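Alpha/beta hydrolase fold-3 domain protein (Sulfolobus islandicus, PDB 5LK6) probably hydrolyses carboxylic ester bonds, as a thermostable lipase or carboxylesterase of the alpha/beta hydrolase fold. Local coordinates at residues A161-L175 against A227-I239. Sequence-based numbering, arbitrary orientation.
Sequences ALLSKGKLNLKYQIL and AQDLSGLPPALII
Two neighbouring parallel strands of the alpha/beta hydrolase sheet, 173-175 and 236-239, pair here through Gln173, Ile174 and Leu175 against Ala236, Leu237 and Ile238. Gln173 N donates to Pro235 O, Leu237 N to Gln173 O, Leu175 N to Leu237 O and Ile239 N to Leu175 O. Gln173 adds a side-chain bond: its CG sits between backbone N and carbonyl carbon (chi1 56°), and the extended chain brings NE2 to 3.0 Å from Pro234 O, which lies nearly in the plane of the Gln173 side-chain amide. Pro234 suits its place through its ring, whose CG packs on Leu170 CB at 3.8 Å and whose CD lies near Ala161 CB. Pro235 O lies over one face of the Tyr172 ring, whose CE2 meets Leu237 CB at 3.7 Å; a serine at Tyr172 would probably leave Leu237 CB and Pro235 CB without their aromatic cover. In this fold helices flank the sheet: helix 285-302 touches Tyr172 and Ile174, whereas helix 247-259 touches Ile238, on the face shared by Gln173 and Leu175. Beyond the strands, the branched, apolar end of Leu162 suits a site among Ala227, Leu230 and Leu233, CD2 packing 3.8 Å from Ala227 CB. A long, charged lysine suits the exposed margin: Lys165, its chain bent at chi3, brings NZ to 2.8 Å from Asp229 OD2, a salt bridge, while Asp229 OD1 accepts from Ser231 N, closing an Asx turn, and also from Ser231 OG.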
# COMPACT_ATOMS: atom_id res chain seq x y z
N ALA A 161 -14.85 7.99 14.86
CA ALA A 161 -13.99 9.15 14.68
C ALA A 161 -14.77 10.43 14.56
O ALA A 161 -14.32 11.47 15.03
CB ALA A 161 -13.09 9.01 13.45
N LEU A 162 -15.87 10.37 13.86
CA LEU A 162 -16.81 11.47 13.78
C LEU A 162 -17.38 11.86 15.16
O LEU A 162 -17.32 13.02 15.55
CB LEU A 162 -17.93 11.13 12.82
CG LEU A 162 -17.67 11.51 11.37
CD1 LEU A 162 -18.50 10.66 10.38
CD2 LEU A 162 -17.96 13.00 11.21
N LEU A 163 -17.96 10.87 15.85
CA LEU A 163 -18.50 11.05 17.20
C LEU A 163 -17.48 11.55 18.24
O LEU A 163 -17.87 12.07 19.27
CB LEU A 163 -19.02 9.69 17.69
CG LEU A 163 -20.32 9.16 17.04
CD1 LEU A 163 -20.68 7.75 17.52
CD2 LEU A 163 -21.46 10.13 17.26
N SER A 164 -16.20 11.33 17.97
CA SER A 164 -15.10 11.69 18.83
C SER A 164 -14.58 13.08 18.58
O SER A 164 -13.77 13.53 19.38
CB SER A 164 -13.93 10.73 18.62
OG SER A 164 -14.25 9.44 19.10
N LYS A 165 -15.02 13.76 17.53
CA LYS A 165 -14.56 15.12 17.25
C LYS A 165 -14.83 16.07 18.44
O LYS A 165 -15.94 16.14 18.90
CB LYS A 165 -15.24 15.65 15.98
CG LYS A 165 -14.51 16.81 15.31
CD LYS A 165 -15.34 17.43 14.18
CE LYS A 165 -15.05 18.93 14.16
NZ LYS A 165 -15.77 19.63 13.06
N GLY A 166 -13.79 16.74 18.95
CA GLY A 166 -13.89 17.60 20.16
C GLY A 166 -14.10 16.90 21.52
O GLY A 166 -14.51 17.53 22.48
N LYS A 167 -13.89 15.60 21.57
CA LYS A 167 -13.97 14.84 22.81
C LYS A 167 -12.72 14.02 23.02
O LYS A 167 -12.31 13.82 24.14
CB LYS A 167 -15.12 13.84 22.79
CG LYS A 167 -16.57 14.35 22.72
CD LYS A 167 -17.50 13.46 23.60
CE LYS A 167 -18.93 13.27 23.11
NZ LYS A 167 -19.46 14.53 22.53
N LEU A 168 -12.14 13.48 21.95
CA LEU A 168 -11.03 12.53 22.00
C LEU A 168 -10.03 12.93 20.94
O LEU A 168 -10.44 13.18 19.81
CB LEU A 168 -11.58 11.15 21.63
CG LEU A 168 -11.92 10.12 22.69
CD1 LEU A 168 -12.67 10.73 23.85
CD2 LEU A 168 -12.71 8.98 22.11
N ASN A 169 -8.73 12.94 21.24
CA ASN A 169 -7.71 13.12 20.20
C ASN A 169 -7.20 11.77 19.79
O ASN A 169 -6.25 11.26 20.35
CB ASN A 169 -6.58 14.04 20.64
CG ASN A 169 -7.12 15.38 21.14
OD1 ASN A 169 -6.62 15.91 22.13
ND2 ASN A 169 -8.19 15.89 20.49
N LEU A 170 -7.86 11.20 18.79
CA LEU A 170 -7.40 9.96 18.17
C LEU A 170 -6.17 10.25 17.28
O LEU A 170 -6.12 11.26 16.58
CB LEU A 170 -8.56 9.30 17.38
CG LEU A 170 -9.74 8.95 18.30
CD1 LEU A 170 -10.97 8.51 17.52
CD2 LEU A 170 -9.29 7.90 19.33
N LYS A 171 -5.17 9.38 17.31
CA LYS A 171 -3.99 9.66 16.50
C LYS A 171 -4.28 9.44 15.01
O LYS A 171 -3.72 10.16 14.16
CB LYS A 171 -2.76 8.82 16.91
CG LYS A 171 -2.20 9.05 18.31
CD LYS A 171 -2.03 10.52 18.66
CE LYS A 171 -0.96 10.72 19.74
NZ LYS A 171 -0.65 12.17 19.86
N TYR A 172 -5.19 8.50 14.70
CA TYR A 172 -5.25 7.93 13.37
C TYR A 172 -6.47 7.01 13.24
O TYR A 172 -6.90 6.38 14.21
CB TYR A 172 -3.94 7.13 13.10
CG TYR A 172 -3.44 7.09 11.70
CD1 TYR A 172 -2.60 8.10 11.17
CD2 TYR A 172 -3.73 6.02 10.90
CE1 TYR A 172 -2.12 8.05 9.86
CE2 TYR A 172 -3.27 5.96 9.58
CZ TYR A 172 -2.48 6.98 9.06
OH TYR A 172 -2.07 6.83 7.75
N GLN A 173 -7.01 6.94 12.04
CA GLN A 173 -8.06 6.00 11.71
C GLN A 173 -7.66 5.19 10.49
O GLN A 173 -7.21 5.74 9.49
CB GLN A 173 -9.41 6.70 11.44
CG GLN A 173 -9.36 7.76 10.36
CD GLN A 173 -10.66 8.49 10.13
OE1 GLN A 173 -11.72 7.89 10.12
NE2 GLN A 173 -10.58 9.79 9.91
N ILE A 174 -7.91 3.89 10.56
CA ILE A 174 -7.65 2.98 9.50
C ILE A 174 -8.94 2.33 9.07
O ILE A 174 -9.53 1.55 9.81
CB ILE A 174 -6.60 1.96 9.94
CG1 ILE A 174 -5.34 2.75 10.27
CG2 ILE A 174 -6.31 0.95 8.82
CD1 ILE A 174 -4.19 1.91 10.69
N LEU A 175 -9.37 2.67 7.85
CA LEU A 175 -10.57 2.10 7.22
C LEU A 175 -10.22 1.08 6.12
O LEU A 175 -9.74 1.43 5.04
CB LEU A 175 -11.37 3.22 6.65
CG LEU A 175 -12.15 4.16 7.57
CD1 LEU A 175 -11.68 4.26 9.01
CD2 LEU A 175 -12.24 5.52 6.91
N ALA A 227 -22.12 12.89 6.68
CA ALA A 227 -21.81 13.81 7.77
C ALA A 227 -21.63 15.19 7.21
O ALA A 227 -21.09 15.36 6.10
CB ALA A 227 -20.53 13.40 8.49
N GLN A 228 -22.08 16.16 7.99
CA GLN A 228 -22.18 17.55 7.56
C GLN A 228 -20.81 18.21 7.41
O GLN A 228 -20.55 18.86 6.43
CB GLN A 228 -23.09 18.33 8.52
CG GLN A 228 -24.54 18.41 8.02
CD GLN A 228 -25.43 19.25 8.92
OE1 GLN A 228 -25.04 20.32 9.40
NE2 GLN A 228 -26.65 18.78 9.15
N ASP A 229 -19.96 17.96 8.39
CA ASP A 229 -18.61 18.50 8.47
C ASP A 229 -17.61 17.37 8.76
O ASP A 229 -17.62 16.76 9.86
CB ASP A 229 -18.57 19.51 9.66
CG ASP A 229 -17.26 20.28 9.77
OD1 ASP A 229 -16.48 20.32 8.80
OD2 ASP A 229 -17.02 20.85 10.84
N LEU A 230 -16.74 17.10 7.80
CA LEU A 230 -15.71 16.06 7.99
C LEU A 230 -14.39 16.62 8.46
O LEU A 230 -13.46 15.85 8.69
CB LEU A 230 -15.53 15.23 6.73
CG LEU A 230 -16.76 14.39 6.38
CD1 LEU A 230 -16.66 13.88 4.95
CD2 LEU A 230 -16.97 13.24 7.36
N SER A 231 -14.31 17.93 8.65
CA SER A 231 -13.04 18.61 9.04
C SER A 231 -12.60 18.21 10.45
O SER A 231 -13.42 17.75 11.26
CB SER A 231 -13.16 20.13 8.93
OG SER A 231 -13.94 20.58 10.03
N GLY A 232 -11.28 18.32 10.69
CA GLY A 232 -10.62 17.98 11.96
C GLY A 232 -10.79 16.58 12.46
O GLY A 232 -10.73 16.34 13.63
N LEU A 233 -11.03 15.64 11.57
CA LEU A 233 -11.00 14.25 11.94
C LEU A 233 -9.54 13.78 11.93
O LEU A 233 -8.67 14.41 11.33
CB LEU A 233 -11.81 13.44 10.91
CG LEU A 233 -13.30 13.69 10.93
CD1 LEU A 233 -13.93 12.82 9.87
CD2 LEU A 233 -13.92 13.35 12.28
N PRO A 234 -9.29 12.63 12.54
CA PRO A 234 -7.95 12.11 12.49
C PRO A 234 -7.38 11.80 11.09
O PRO A 234 -8.09 11.44 10.16
CB PRO A 234 -8.06 10.77 13.28
CG PRO A 234 -9.34 10.88 14.06
CD PRO A 234 -10.21 11.67 13.16
N PRO A 235 -6.06 11.87 10.96
CA PRO A 235 -5.53 11.43 9.69
C PRO A 235 -5.87 9.95 9.42
O PRO A 235 -5.98 9.15 10.35
CB PRO A 235 -4.01 11.67 9.84
CG PRO A 235 -3.84 12.46 11.09
CD PRO A 235 -5.00 12.11 11.95
N ALA A 236 -6.01 9.61 8.14
CA ALA A 236 -6.59 8.33 7.72
C ALA A 236 -5.73 7.54 6.74
O ALA A 236 -5.07 8.11 5.82
CB ALA A 236 -7.94 8.57 7.08
N LEU A 237 -5.73 6.24 6.96
CA LEU A 237 -5.33 5.28 5.95
C LEU A 237 -6.59 4.56 5.49
O LEU A 237 -7.25 3.91 6.28
CB LEU A 237 -4.35 4.26 6.50
CG LEU A 237 -3.94 3.14 5.56
CD1 LEU A 237 -3.31 3.67 4.28
CD2 LEU A 237 -3.01 2.21 6.31
N ILE A 238 -6.90 4.67 4.21
CA ILE A 238 -8.05 3.98 3.63
C ILE A 238 -7.54 2.97 2.61
O ILE A 238 -6.79 3.34 1.73
CB ILE A 238 -9.04 4.97 3.03
CG1 ILE A 238 -9.55 5.83 4.17
CG2 ILE A 238 -10.20 4.21 2.44
CD1 ILE A 238 -10.44 7.00 3.76
N ILE A 239 -7.95 1.71 2.76
CA ILE A 239 -7.57 0.64 1.87
C ILE A 239 -8.82 0.18 1.18
O ILE A 239 -9.87 0.02 1.79
CB ILE A 239 -6.98 -0.55 2.62
CG1 ILE A 239 -5.62 -0.19 3.14
CG2 ILE A 239 -6.89 -1.83 1.77
CD1 ILE A 239 -5.18 -1.16 4.22